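Aiia-like protein (Bacillus thuringiensis, PDB 2BR6) hydrolyses the lactone ring of N-acyl homoserine lactones, the signals of bacterial quorum sensing, at a site that holds two zinc ions. Local coordinates at residues 106-111 / 169-174; 123-128 / 150-155; 173-178 / 192-197; 110-115 / 141-146. All coordinates share one frame; numbering follows the deposited sequence.

Interaction 1: 106-111 / 169-174; sequences HLHFDH and PGHSPG. With ZN (zinc ion), chain C; ZN (zinc ion), chain B; HSL (homoserine lactone), chain F.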
loop_
_atom_site.group_PDB
_atom_site.type_symbol
_atom_site.label_atom_id
_atom_site.label_comp_id
_atom_site.label_asym_id
_atom_site.label_seq_id
_atom_site.Cartn_x
_atom_site.Cartn_y
_atom_site.Cartn_z
ATOM N N HIS A 106 5.667 0.911 0.165
ATOM C CA HIS A 106 6.718 1.912 0.206
ATOM C C HIS A 106 6.724 2.549 1.584
ATOM O O HIS A 106 5.867 2.226 2.424
ATOM C CB HIS A 106 6.603 2.935 -0.940
ATOM C CG HIS A 106 5.345 3.750 -0.947
ATOM N ND1 HIS A 106 4.085 3.195 -0.843
ATOM C CD2 HIS A 106 5.154 5.074 -1.162
ATOM C CE1 HIS A 106 3.177 4.147 -0.962
ATOM N NE2 HIS A 106 3.798 5.297 -1.153
ATOM N N LEU A 107 7.684 3.438 1.838
ATOM C CA LEU A 107 7.847 3.905 3.209
ATOM C C LEU A 107 7.370 5.351 3.427
ATOM O O LEU A 107 7.797 6.015 4.376
ATOM C CB LEU A 107 9.284 3.667 3.699
ATOM C CG LEU A 107 9.744 2.199 3.760
ATOM C CD1 LEU A 107 11.227 2.122 4.153
ATOM C CD2 LEU A 107 8.894 1.339 4.703
ATOM N N HIS A 108 6.467 5.814 2.556
ATOM C CA HIS A 108 5.775 7.098 2.758
ATOM C C HIS A 108 4.941 7.014 4.038
ATOM O O HIS A 108 4.511 5.923 4.441
ATOM C CB HIS A 108 4.914 7.481 1.556
ATOM C CG HIS A 108 5.705 8.005 0.397
ATOM N ND1 HIS A 108 5.140 8.273 -0.828
ATOM C CD2 HIS A 108 7.020 8.294 0.277
ATOM C CE1 HIS A 108 6.072 8.710 -1.656
ATOM N NE2 HIS A 108 7.225 8.732 -1.011
ATOM N N PHE A 109 4.726 8.163 4.676
ATOM C CA PHE A 109 4.200 8.186 6.042
ATOM C C PHE A 109 2.826 7.508 6.193
ATOM O O PHE A 109 2.506 6.996 7.268
ATOM C CB PHE A 109 4.169 9.624 6.575
ATOM C CG PHE A 109 2.982 10.407 6.123
ATOM C CD1 PHE A 109 1.848 10.492 6.925
ATOM C CD2 PHE A 109 2.979 11.038 4.883
ATOM C CE1 PHE A 109 0.726 11.203 6.502
ATOM C CE2 PHE A 109 1.863 11.752 4.449
ATOM C CZ PHE A 109 0.733 11.831 5.268
ATOM N N ASP A 110 2.024 7.522 5.127
ATOM C CA ASP A 110 0.666 6.952 5.149
ATOM C C ASP A 110 0.650 5.451 4.854
ATOM O O ASP A 110 -0.418 4.833 4.808
ATOM C CB ASP A 110 -0.292 7.698 4.194
ATOM C CG ASP A 110 0.284 7.898 2.792
ATOM O OD1 ASP A 110 -0.485 7.767 1.804
ATOM O OD2 ASP A 110 1.475 8.207 2.570
ATOM N N HIS A 111 1.832 4.878 4.655
ATOM C CA HIS A 111 1.956 3.457 4.350
ATOM C C HIS A 111 2.819 2.687 5.340
ATOM O O HIS A 111 2.668 1.463 5.457
ATOM C CB HIS A 111 2.470 3.243 2.916
ATOM C CG HIS A 111 1.576 3.841 1.881
ATOM N ND1 HIS A 111 0.656 3.100 1.170
ATOM C CD2 HIS A 111 1.408 5.126 1.492
ATOM C CE1 HIS A 111 -0.019 3.901 0.362
ATOM N NE2 HIS A 111 0.424 5.133 0.530
ATOM N N PRO A 169 8.440 1.093 -9.300
ATOM C CA PRO A 169 9.075 2.337 -8.858
ATOM C C PRO A 169 8.573 3.542 -9.645
ATOM O O PRO A 169 8.060 3.390 -10.760
ATOM C CB PRO A 169 10.559 2.090 -9.156
ATOM C CG PRO A 169 10.553 1.145 -10.290
ATOM C CD PRO A 169 9.394 0.215 -9.997
ATOM N N GLY A 170 8.744 4.731 -9.078
ATOM C CA GLY A 170 8.384 5.966 -9.782
ATOM C C GLY A 170 7.723 6.912 -8.807
ATOM O O GLY A 170 8.256 7.982 -8.509
ATOM N N HIS A 171 6.560 6.508 -8.303
ATOM C CA HIS A 171 5.904 7.261 -7.251
ATOM C C HIS A 171 6.863 7.501 -6.076
ATOM O O HIS A 171 6.960 8.615 -5.554
ATOM C CB HIS A 171 4.677 6.529 -6.744
ATOM C CG HIS A 171 4.060 7.204 -5.572
ATOM N ND1 HIS A 171 3.425 8.420 -5.677
ATOM C CD2 HIS A 171 4.051 6.880 -4.258
ATOM C CE1 HIS A 171 3.000 8.790 -4.483
ATOM N NE2 HIS A 171 3.375 7.879 -3.605
ATOM N N SER A 172 7.548 6.434 -5.667
ATOM C CA SER A 172 8.682 6.508 -4.746
ATOM C C SER A 172 9.830 5.678 -5.360
ATOM O O SER A 172 9.586 4.871 -6.282
ATOM C CB SER A 172 8.285 5.993 -3.347
ATOM O OG SER A 172 8.116 4.585 -3.333
ATOM N N PRO A 173 11.060 5.835 -4.862
ATOM C CA PRO A 173 12.214 5.148 -5.462
ATOM C C PRO A 173 12.077 3.619 -5.557
ATOM O O PRO A 173 12.551 3.014 -6.542
ATOM C CB PRO A 173 13.366 5.543 -4.540
ATOM C CG PRO A 173 12.931 6.896 -4.020
ATOM C CD PRO A 173 11.473 6.701 -3.732
ATOM N N GLY A 174 11.412 3.008 -4.572
ATOM C CA GLY A 174 11.268 1.548 -4.518
ATOM C C GLY A 174 9.844 1.068 -4.302
ATOM O O GLY A 174 9.620 0.029 -3.684
HETATM ZN ZN ZN C . 3.097 7.430 -1.494
HETATM ZN ZN ZN B . -0.073 7.044 -0.304
HETATM N N HSL F . 1.400 11.194 1.258
HETATM C CA HSL F . 1.433 10.989 0.005
HETATM C C HSL F . 0.769 9.940 -0.737
HETATM O O HSL F . -0.390 9.541 -0.621
HETATM C CB HSL F . 2.618 11.567 -0.829
HETATM C CG HSL F . 2.898 10.422 -1.790
HETATM O OD HSL F . 1.745 9.451 -1.727
HETATM O O HOH W 1 2.001 7.715 0.175
#
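His106 and His108 converge with His171 on one zinc ion (chain C), and coordination explains why three imidazoles crowd together. The metal lies 2.3 Å from His106 NE2, 2.3 Å from His108 ND1 and 2.2 Å from His171 NE2. His108 ND1 and His171 NE2 stand only 3.3 Å apart; both bind the metal and no hydrogen bond joins them. The rings meet obliquely, the planes of His106 and His171 at 76° and those of His108 and His171 at 70°. With CG anti to the backbone N (chi1 174°), His171 extends from its loop to the zinc, while Ala208 holds its other ring nitrogen. Ser172 fills the flank, its OG 3.3 Å from His106 CB and hydrogen-bonded to Glu129 of helix 127-133.

Packing slackens beyond this knot, where Ser172 CB is 3.8 Å from His108 NE2. On the ligand side Phe109 CE2 lies 3.3 Å from N of the bound homoserine lactone, whose OD sits in the plane of the His171 ring at its edge. Asp110 OD1 and His111 NE2 hold the second zinc (chain B); Asp193 and His237 also bind it, Asp193 reaches the first zinc too, and a water bridges the two metals. The sequence HLHFDH is the HxHxDH motif of the metallo-beta-lactamase superfamily, here building its dinuclear zinc site.

Interaction 2: 123-128 / 150-155; sequences IIVQRT and YKIIEG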
loop_
_atom_site.group_PDB
_atom_site.type_symbol
_atom_site.label_atom_id
_atom_site.label_comp_id
_atom_site.label_asym_id
_atom_site.label_seq_id
_atom_site.Cartn_x
_atom_site.Cartn_y
_atom_site.Cartn_z
ATOM N N ILE A 123 9.602 -7.552 7.760
ATOM C CA ILE A 123 8.994 -6.491 6.989
ATOM C C ILE A 123 9.634 -6.500 5.623
ATOM O O ILE A 123 10.828 -6.170 5.481
ATOM C CB ILE A 123 9.194 -5.129 7.686
ATOM C CG1 ILE A 123 8.532 -5.154 9.067
ATOM C CG2 ILE A 123 8.645 -3.977 6.805
ATOM C CD1 ILE A 123 8.903 -4.000 9.953
ATOM N N ILE A 124 8.837 -6.891 4.630
ATOM C CA ILE A 124 9.293 -6.968 3.232
ATOM C C ILE A 124 9.252 -5.591 2.562
ATOM O O ILE A 124 8.196 -4.966 2.457
ATOM C CB ILE A 124 8.489 -8.024 2.421
ATOM C CG1 ILE A 124 8.589 -9.412 3.080
ATOM C CG2 ILE A 124 8.999 -8.062 0.973
ATOM C CD1 ILE A 124 7.654 -10.490 2.491
ATOM N N VAL A 125 10.423 -5.133 2.126
ATOM C CA VAL A 125 10.582 -3.803 1.544
ATOM C C VAL A 125 11.630 -3.851 0.433
ATOM O O VAL A 125 12.597 -4.615 0.499
ATOM C CB VAL A 125 10.988 -2.730 2.629
ATOM C CG1 VAL A 125 12.318 -3.083 3.290
ATOM C CG2 VAL A 125 11.082 -1.336 2.012
ATOM N N GLN A 126 11.421 -3.045 -0.603
ATOM C CA GLN A 126 12.371 -2.994 -1.717
ATOM C C GLN A 126 13.657 -2.319 -1.267
ATOM O O GLN A 126 13.612 -1.300 -0.566
ATOM C CB GLN A 126 11.785 -2.190 -2.879
ATOM C CG GLN A 126 10.653 -2.900 -3.623
ATOM C CD GLN A 126 11.130 -4.079 -4.457
ATOM O OE1 GLN A 126 10.372 -5.041 -4.677
ATOM N NE2 GLN A 126 12.350 -3.997 -4.958
ATOM N N ARG A 127 14.795 -2.864 -1.703
ATOM C CA ARG A 127 16.094 -2.266 -1.400
ATOM C C ARG A 127 16.148 -0.775 -1.746
ATOM O O ARG A 127 16.667 0.021 -0.965
ATOM C CB ARG A 127 17.210 -3.000 -2.134
ATOM C CG ARG A 127 18.610 -2.512 -1.738
ATOM C CD ARG A 127 19.751 -3.462 -2.055
ATOM N NE ARG A 127 19.517 -4.826 -1.573
ATOM C CZ ARG A 127 19.810 -5.279 -0.357
ATOM N NH1 ARG A 127 20.347 -4.485 0.563
ATOM N NH2 ARG A 127 19.545 -6.546 -0.055
ATOM N N THR A 128 15.636 -0.400 -2.919
ATOM C CA THR A 128 15.734 1.003 -3.361
ATOM C C THR A 128 14.874 1.918 -2.489
ATOM O O THR A 128 15.207 3.094 -2.307
ATOM C CB THR A 128 15.345 1.171 -4.844
ATOM O OG1 THR A 128 14.098 0.519 -5.075
ATOM C CG2 THR A 128 16.301 0.424 -5.760
ATOM N N TYR A 150 13.837 -6.189 8.928
ATOM C CA TYR A 150 13.666 -5.967 7.491
ATOM C C TYR A 150 14.059 -7.173 6.667
ATOM O O TYR A 150 15.119 -7.769 6.890
ATOM C CB TYR A 150 14.486 -4.760 7.038
ATOM C CG TYR A 150 14.017 -3.461 7.638
ATOM C CD1 TYR A 150 12.809 -2.884 7.235
ATOM C CD2 TYR A 150 14.767 -2.807 8.620
ATOM C CE1 TYR A 150 12.359 -1.685 7.780
ATOM C CE2 TYR A 150 14.328 -1.601 9.177
ATOM C CZ TYR A 150 13.128 -1.047 8.746
ATOM O OH TYR A 150 12.667 0.141 9.270
ATOM N N LYS A 151 13.203 -7.509 5.701
ATOM C CA LYS A 151 13.501 -8.518 4.703
ATOM C C LYS A 151 13.590 -7.757 3.399
ATOM O O LYS A 151 12.567 -7.445 2.783
ATOM C CB LYS A 151 12.405 -9.588 4.668
ATOM C CG LYS A 151 12.628 -10.683 3.639
ATOM C CD LYS A 151 11.740 -11.884 3.944
ATOM C CE LYS A 151 11.756 -12.901 2.806
ATOM N NZ LYS A 151 13.126 -13.321 2.382
ATOM N N ILE A 152 14.815 -7.398 3.028
ATOM C CA ILE A 152 15.050 -6.502 1.912
ATOM C C ILE A 152 15.082 -7.287 0.611
ATOM O O ILE A 152 15.859 -8.236 0.458
ATOM C CB ILE A 152 16.376 -5.720 2.119
ATOM C CG1 ILE A 152 16.268 -4.853 3.382
ATOM C CG2 ILE A 152 16.700 -4.886 0.884
ATOM C CD1 ILE A 152 17.588 -4.321 3.895
ATOM N N ILE A 153 14.235 -6.888 -0.328
ATOM C CA ILE A 153 14.161 -7.603 -1.598
ATOM C C ILE A 153 14.485 -6.652 -2.745
ATOM O O ILE A 153 14.575 -5.433 -2.548
ATOM C CB ILE A 153 12.772 -8.269 -1.778
ATOM C CG1 ILE A 153 11.654 -7.207 -1.786
ATOM C CG2 ILE A 153 12.514 -9.328 -0.681
ATOM C CD1 ILE A 153 10.348 -7.664 -2.421
ATOM N N GLU A 154 14.674 -7.209 -3.940
ATOM C CA GLU A 154 14.946 -6.398 -5.117
ATOM C C GLU A 154 14.161 -6.943 -6.299
ATOM O O GLU A 154 14.445 -8.041 -6.804
ATOM C CB GLU A 154 16.451 -6.371 -5.437
ATOM C CG GLU A 154 17.356 -5.968 -4.276
ATOM C CD GLU A 154 17.680 -7.107 -3.308
ATOM O OE1 GLU A 154 17.973 -8.256 -3.751
ATOM O OE2 GLU A 154 17.654 -6.853 -2.078
ATOM N N GLY A 155 13.201 -6.159 -6.761
ATOM C CA GLY A 155 12.434 -6.516 -7.949
ATOM C C GLY A 155 11.226 -7.355 -7.597
ATOM O O GLY A 155 10.717 -7.271 -6.477
#
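Arg127 leaves the backbone with CG anti to its N (chi1 -174°) and bends at chi3 (-50°), while Glu154 folds at chi2 (82°); together these turns bring the guanidinium side-on to a single carboxylate oxygen. Arg127 NE and NH2 each lie 2.8 Å from Glu154 OE2, both reaching it from the same face of the carboxylate, well above its plane, in a salt bridge whose N-H directions are far from straight. One face of the guanidinium is covered by a methyl, Ile152 CG2 standing over its centre, 3.4 Å from Arg127 CZ. Strands 123-126 and 150-153 run parallel and, with helix 127-133 between them, make a beta-alpha-beta unit; strand 150-153 is an outermost strand of its sheet. The backbones alternate donors: Lys151 N to Ile123 O (2.7 Å), Val125 N to Lys151 O, and Ile153 N to Val125 O. Past the last strand residue, Arg127 N binds Ile153 O at 2.7 Å. On one face Ile124 CG2 packs against Ile153 CD1 at 3.7 Å, and both side chains rest on Leu165 of the other sheet. On the other, Val125 CG1 meets Tyr150 CD1 at 4.0 Å, the tyrosine hydroxyl being hydrogen-bonded to Leu145 O.

Interaction 3: 173-178 / 192-197; sequences PGHQSL and IDASYT. With ZN (zinc ion), chain C; ZN (zinc ion), chain B; HSL (homoserine lactone), chain F.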
loop_
_atom_site.group_PDB
_atom_site.type_symbol
_atom_site.label_atom_id
_atom_site.label_comp_id
_atom_site.label_asym_id
_atom_site.label_seq_id
_atom_site.Cartn_x
_atom_site.Cartn_y
_atom_site.Cartn_z
ATOM N N PRO A 173 11.060 5.835 -4.862
ATOM C CA PRO A 173 12.214 5.148 -5.462
ATOM C C PRO A 173 12.077 3.619 -5.557
ATOM O O PRO A 173 12.551 3.014 -6.542
ATOM C CB PRO A 173 13.366 5.543 -4.540
ATOM C CG PRO A 173 12.931 6.896 -4.020
ATOM C CD PRO A 173 11.473 6.701 -3.732
ATOM N N GLY A 174 11.412 3.008 -4.572
ATOM C CA GLY A 174 11.268 1.548 -4.518
ATOM C C GLY A 174 9.844 1.068 -4.302
ATOM O O GLY A 174 9.620 0.029 -3.684
ATOM N N HIS A 175 8.876 1.811 -4.830
ATOM C CA HIS A 175 7.470 1.448 -4.664
ATOM C C HIS A 175 7.181 0.065 -5.261
ATOM O O HIS A 175 7.674 -0.258 -6.339
ATOM C CB HIS A 175 6.580 2.495 -5.352
ATOM C CG HIS A 175 5.118 2.240 -5.165
ATOM N ND1 HIS A 175 4.415 1.358 -5.956
ATOM C CD2 HIS A 175 4.239 2.708 -4.243
ATOM C CE1 HIS A 175 3.160 1.310 -5.544
ATOM N NE2 HIS A 175 3.027 2.114 -4.504
ATOM N N GLN A 176 6.367 -0.733 -4.568
ATOM C CA GLN A 176 5.912 -2.016 -5.104
ATOM C C GLN A 176 4.393 -2.195 -4.938
ATOM O O GLN A 176 3.801 -1.754 -3.932
ATOM C CB GLN A 176 6.660 -3.181 -4.455
ATOM C CG GLN A 176 6.493 -3.281 -2.942
ATOM C CD GLN A 176 7.409 -4.347 -2.335
ATOM O OE1 GLN A 176 7.997 -5.161 -3.061
ATOM N NE2 GLN A 176 7.478 -4.378 -1.011
ATOM N N SER A 177 3.795 -2.856 -5.926
ATOM C CA SER A 177 2.360 -3.155 -5.978
ATOM C C SER A 177 2.143 -4.650 -5.718
ATOM O O SER A 177 3.106 -5.406 -5.655
ATOM C CB SER A 177 1.818 -2.804 -7.372
ATOM O OG SER A 177 2.041 -1.440 -7.709
ATOM N N LEU A 178 0.887 -5.069 -5.554
ATOM C CA LEU A 178 0.569 -6.451 -5.179
ATOM C C LEU A 178 -0.280 -7.140 -6.246
ATOM O O LEU A 178 -1.244 -6.551 -6.723
ATOM C CB LEU A 178 -0.238 -6.465 -3.874
ATOM C CG LEU A 178 0.402 -6.338 -2.484
ATOM C CD1 LEU A 178 1.045 -7.658 -2.067
ATOM C CD2 LEU A 178 1.365 -5.158 -2.346
ATOM N N ILE A 192 -1.655 0.064 -5.247
ATOM C CA ILE A 192 -1.209 1.005 -4.211
ATOM C C ILE A 192 -0.899 2.346 -4.912
ATOM O O ILE A 192 -1.684 2.767 -5.753
ATOM C CB ILE A 192 0.011 0.458 -3.384
ATOM C CG1 ILE A 192 -0.112 -1.052 -3.049
ATOM C CG2 ILE A 192 0.205 1.299 -2.107
ATOM C CD1 ILE A 192 -1.325 -1.405 -2.173
ATOM N N ASP A 193 0.230 2.999 -4.612
ATOM C CA ASP A 193 0.473 4.358 -5.147
ATOM C C ASP A 193 1.119 4.402 -6.537
ATOM O O ASP A 193 1.546 5.460 -7.012
ATOM C CB ASP A 193 1.233 5.238 -4.146
ATOM C CG ASP A 193 0.375 5.653 -2.946
ATOM O OD1 ASP A 193 -0.755 5.153 -2.791
ATOM O OD2 ASP A 193 0.754 6.505 -2.116
ATOM N N ALA A 194 1.174 3.253 -7.199
ATOM C CA ALA A 194 1.553 3.227 -8.612
ATOM C C ALA A 194 0.469 3.917 -9.481
ATOM O O ALA A 194 0.727 4.305 -10.626
ATOM C CB ALA A 194 1.805 1.813 -9.063
ATOM N N SER A 195 -0.732 4.078 -8.913
ATOM C CA SER A 195 -1.806 4.875 -9.509
ATOM C C SER A 195 -2.782 5.223 -8.387
ATOM O O SER A 195 -3.352 4.327 -7.759
ATOM C CB SER A 195 -2.533 4.114 -10.634
ATOM O OG SER A 195 -1.765 4.138 -11.828
ATOM N N TYR A 196 -2.934 6.513 -8.102
ATOM C CA TYR A 196 -3.866 6.943 -7.051
ATOM C C TYR A 196 -5.288 6.609 -7.476
ATOM O O TYR A 196 -6.064 6.088 -6.684
ATOM C CB TYR A 196 -3.775 8.451 -6.801
ATOM C CG TYR A 196 -2.623 8.936 -5.937
ATOM C CD1 TYR A 196 -1.570 8.095 -5.560
ATOM C CD2 TYR A 196 -2.574 10.270 -5.530
ATOM C CE1 TYR A 196 -0.503 8.570 -4.766
ATOM C CE2 TYR A 196 -1.514 10.753 -4.754
ATOM C CZ TYR A 196 -0.493 9.898 -4.374
ATOM O OH TYR A 196 0.521 10.419 -3.612
ATOM N N THR A 197 -5.622 6.934 -8.728
ATOM C CA THR A 197 -6.993 6.821 -9.248
ATOM C C THR A 197 -7.017 6.005 -10.527
ATOM O O THR A 197 -5.991 5.854 -11.204
ATOM C CB THR A 197 -7.558 8.208 -9.593
ATOM O OG1 THR A 197 -6.892 8.702 -10.764
ATOM C CG2 THR A 197 -7.229 9.222 -8.499
HETATM ZN ZN ZN C . 3.097 7.430 -1.494
HETATM ZN ZN ZN B . -0.073 7.044 -0.304
HETATM N N HSL F . 1.400 11.194 1.258
HETATM C CA HSL F . 1.433 10.989 0.005
HETATM C C HSL F . 0.769 9.940 -0.737
HETATM O O HSL F . -0.390 9.541 -0.621
HETATM C CB HSL F . 2.618 11.567 -0.829
HETATM C CG HSL F . 2.898 10.422 -1.790
HETATM O OD HSL F . 1.745 9.451 -1.727
HETATM O O HOH W 1 2.001 7.715 0.175
#
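The loop after strand 186-192 carries the aspartate that bridges the two zinc ions, and His175, just ahead of strand 176-182, meets that loop at the start of its type I turn from Ile192 to Ser195. Asp193 N donates to His175 NE2 over 2.9 Å, a weak bond because its N-H...acceptor angle is only 128°. With CG anti to the backbone N (chi1 -177°), the imidazole extends edge-on to the turn; Ile192 CB, 3.6 Å from His175 NE2, also lies near the ring plane. Next to this bond His175 CE1 approaches Ala194 N at 3.2 Å. The other ring nitrogen, ND1, is hydrogen-bonded to Thr168, which also bonds Ser177 OG. Ser177 OG in turn packs 3.5 Å from Ala194 CB.

The Asp193 carboxylate reaches to the metals, its plane about 10° from that of the imidazole. Asp193 OD2 lies 2.1 Å from one zinc (chain B) and 2.6 Å from the other (chain C), so the bridge is unequal. A contact of Tyr196 OH with OD of the homoserine lactone is modelled too short for a hydrogen bond there to be relied on. The chemistry implies a layered arrangement: Thr168 is hydrogen-bonded to His175 ND1, His175 touches the backbone of Asp193, and Asp193 binds both metals, consistent with His175 acting as a second-shell residue that positions the bridging ligand.

Interaction 4: 110-115 / 141-146; sequences DHAGGN and KECILP. With ZN (zinc ion), chain B; HSL (homoserine lactone), chain F.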
loop_
_atom_site.group_PDB
_atom_site.type_symbol
_atom_site.label_atom_id
_atom_site.label_comp_id
_atom_site.label_asym_id
_atom_site.label_seq_id
_atom_site.Cartn_x
_atom_site.Cartn_y
_atom_site.Cartn_z
ATOM N N ASP A 110 2.024 7.522 5.127
ATOM C CA ASP A 110 0.666 6.952 5.149
ATOM C C ASP A 110 0.650 5.451 4.854
ATOM O O ASP A 110 -0.418 4.833 4.808
ATOM C CB ASP A 110 -0.292 7.698 4.194
ATOM C CG ASP A 110 0.284 7.898 2.792
ATOM O OD1 ASP A 110 -0.485 7.767 1.804
ATOM O OD2 ASP A 110 1.475 8.207 2.570
ATOM N N HIS A 111 1.832 4.878 4.655
ATOM C CA HIS A 111 1.956 3.457 4.350
ATOM C C HIS A 111 2.819 2.687 5.340
ATOM O O HIS A 111 2.668 1.463 5.457
ATOM C CB HIS A 111 2.470 3.243 2.916
ATOM C CG HIS A 111 1.576 3.841 1.881
ATOM N ND1 HIS A 111 0.656 3.100 1.170
ATOM C CD2 HIS A 111 1.408 5.126 1.492
ATOM C CE1 HIS A 111 -0.019 3.901 0.362
ATOM N NE2 HIS A 111 0.424 5.133 0.530
ATOM N N ALA A 112 3.725 3.388 6.025
ATOM C CA ALA A 112 4.671 2.717 6.942
ATOM C C ALA A 112 4.758 3.319 8.345
ATOM O O ALA A 112 5.646 2.961 9.140
ATOM C CB ALA A 112 6.065 2.635 6.288
ATOM N N GLY A 113 3.814 4.200 8.674
ATOM C CA GLY A 113 3.848 4.930 9.934
ATOM C C GLY A 113 3.653 4.017 11.127
ATOM O O GLY A 113 4.067 4.354 12.238
ATOM N N GLY A 114 2.999 2.876 10.887
ATOM C CA GLY A 114 2.772 1.854 11.908
ATOM C C GLY A 114 3.846 0.776 11.985
ATOM O O GLY A 114 3.708 -0.209 12.732
ATOM N N ASN A 115 4.918 0.921 11.209
ATOM C CA ASN A 115 5.910 -0.160 11.119
ATOM C C ASN A 115 6.581 -0.557 12.434
ATOM O O ASN A 115 6.881 -1.724 12.640
ATOM C CB ASN A 115 6.964 0.132 10.048
ATOM C CG ASN A 115 6.534 -0.330 8.676
ATOM O OD1 ASN A 115 5.328 -0.525 8.402
ATOM N ND2 ASN A 115 7.510 -0.515 7.792
ATOM N N LYS A 141 11.044 9.421 10.515
ATOM C CA LYS A 141 11.751 8.359 11.240
ATOM C C LYS A 141 10.846 7.172 11.585
ATOM O O LYS A 141 11.294 6.020 11.532
ATOM C CB LYS A 141 12.441 8.891 12.501
ATOM C CG LYS A 141 13.304 7.826 13.229
ATOM C CD LYS A 141 14.350 7.136 12.321
ATOM C CE LYS A 141 15.505 8.086 11.980
ATOM N NZ LYS A 141 16.463 8.250 13.102
ATOM N N GLU A 142 9.577 7.451 11.906
ATOM C CA GLU A 142 8.590 6.396 12.201
ATOM C C GLU A 142 8.526 5.327 11.122
ATOM O O GLU A 142 8.150 4.182 11.393
ATOM C CB GLU A 142 7.183 6.989 12.389
ATOM C CG GLU A 142 7.037 7.904 13.600
ATOM C CD GLU A 142 7.213 9.381 13.293
ATOM O OE1 GLU A 142 8.047 9.759 12.430
ATOM O OE2 GLU A 142 6.512 10.183 13.953
ATOM N N CYS A 143 8.877 5.715 9.895
ATOM C CA CYS A 143 8.792 4.832 8.742
ATOM C C CYS A 143 10.072 4.091 8.390
ATOM O O CYS A 143 10.070 3.285 7.451
ATOM C CB CYS A 143 8.343 5.625 7.521
ATOM S SG CYS A 143 6.710 6.310 7.822
ATOM N N ILE A 144 11.153 4.387 9.111
ATOM C CA ILE A 144 12.459 3.795 8.829
ATOM C C ILE A 144 13.243 3.557 10.137
ATOM O O ILE A 144 14.436 3.858 10.251
ATOM C CB ILE A 144 13.240 4.653 7.755
ATOM C CG1 ILE A 144 14.537 3.968 7.268
ATOM C CG2 ILE A 144 13.483 6.091 8.247
ATOM C CD1 ILE A 144 14.386 2.499 6.845
ATOM N N LEU A 145 12.546 3.005 11.134
ATOM C CA LEU A 145 13.197 2.664 12.400
ATOM C C LEU A 145 14.309 1.628 12.142
ATOM O O LEU A 145 14.137 0.722 11.309
ATOM C CB LEU A 145 12.160 2.169 13.425
ATOM C CG LEU A 145 11.209 3.260 13.953
ATOM C CD1 LEU A 145 9.941 2.655 14.549
ATOM C CD2 LEU A 145 11.887 4.193 14.964
ATOM N N PRO A 146 15.455 1.774 12.813
ATOM C CA PRO A 146 16.679 1.088 12.377
ATOM C C PRO A 146 16.712 -0.408 12.657
ATOM O O PRO A 146 17.420 -1.134 11.950
ATOM C CB PRO A 146 17.786 1.783 13.187
ATOM C CG PRO A 146 17.098 2.308 14.422
ATOM C CD PRO A 146 15.685 2.619 13.999
HETATM ZN ZN ZN B . -0.073 7.044 -0.304
HETATM N N HSL F . 1.400 11.194 1.258
HETATM C CA HSL F . 1.433 10.989 0.005
HETATM C C HSL F . 0.769 9.940 -0.737
HETATM O O HSL F . -0.390 9.541 -0.621
HETATM C CB HSL F . 2.618 11.567 -0.829
HETATM C CG HSL F . 2.898 10.422 -1.790
HETATM O OD HSL F . 1.745 9.451 -1.727
HETATM O O HOH W 2 6.443 3.295 13.398
HETATM O O HOH W 3 9.994 0.679 8.523
HETATM O O HOH W 1 2.001 7.715 0.175
#
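Cys143 lies against the peptide that links Ala112 to Gly113, and its rotamer decides which atom does the touching. SG is anti to the carbonyl carbon and beside the backbone N (chi1 -62°), a setting that lays the sulfur 3.6 Å from Ala112 C and 3.7 Å from Gly113 N. The beta carbons meet as well, Ala112 CB to Cys143 CB at 4.0 Å. Glu142 starts with the same first torsion (chi1 -65°), but its chain bends at chi2, whose value of 95° is not near a staggered one. The carboxylate therefore leaves the contact and OE2 is hydrogen-bonded to Ser58; it is CB that stays near, 4.1 Å from Gly113 O.

Polar groups of the two segments are joined through two waters. One molecule donates to Gly113 O and Glu142 O, each 2.8 Å from the water oxygen. A second accepts from Asn115 ND2 and donates to Cys143 O. The Asn115 amide is thus held from several directions, since its OD1 is hydrogen-bonded to Thr53 and its ND2 also to Ser104. Asn115 closes a type I turn begun by Ala112, with Asn115 N bonded to Ala112 O.

Segment 110-115 begins in the short helix 109-112, whose Asp110 binds a zinc ion through OD1, and runs on into the turn. The 141-146 segment lies between helix 127-133, on which Ile144 packs against Tyr130 and Ala133, and strand 150-153, whose Tyr150 is hydrogen-bonded to Leu145 O.

How the interactions relate
Interactions 1 and 3 are buried and share Pro173 and Gly174, both zinc ions, the lactone and one water. A zinc ion joins the two segments of interaction 1, whereas in interaction 3 the metal-binding Asp193 is met through its backbone N by His175. Interaction 4 begins from the same helix 109-112 as interaction 1 but uses Ala112 to Asn115, with sulfur packing and water bridges. Interactions 2 and 4 are centred about 14 and 13 Å from the centre of the chain; 4 is buried, while 2, partly buried, combines strand bonding with a salt bridge at its partly exposed end. Interaction 2 touches interaction 1 through Val125 and Leu107, and interaction 4 through Tyr150 and Leu145.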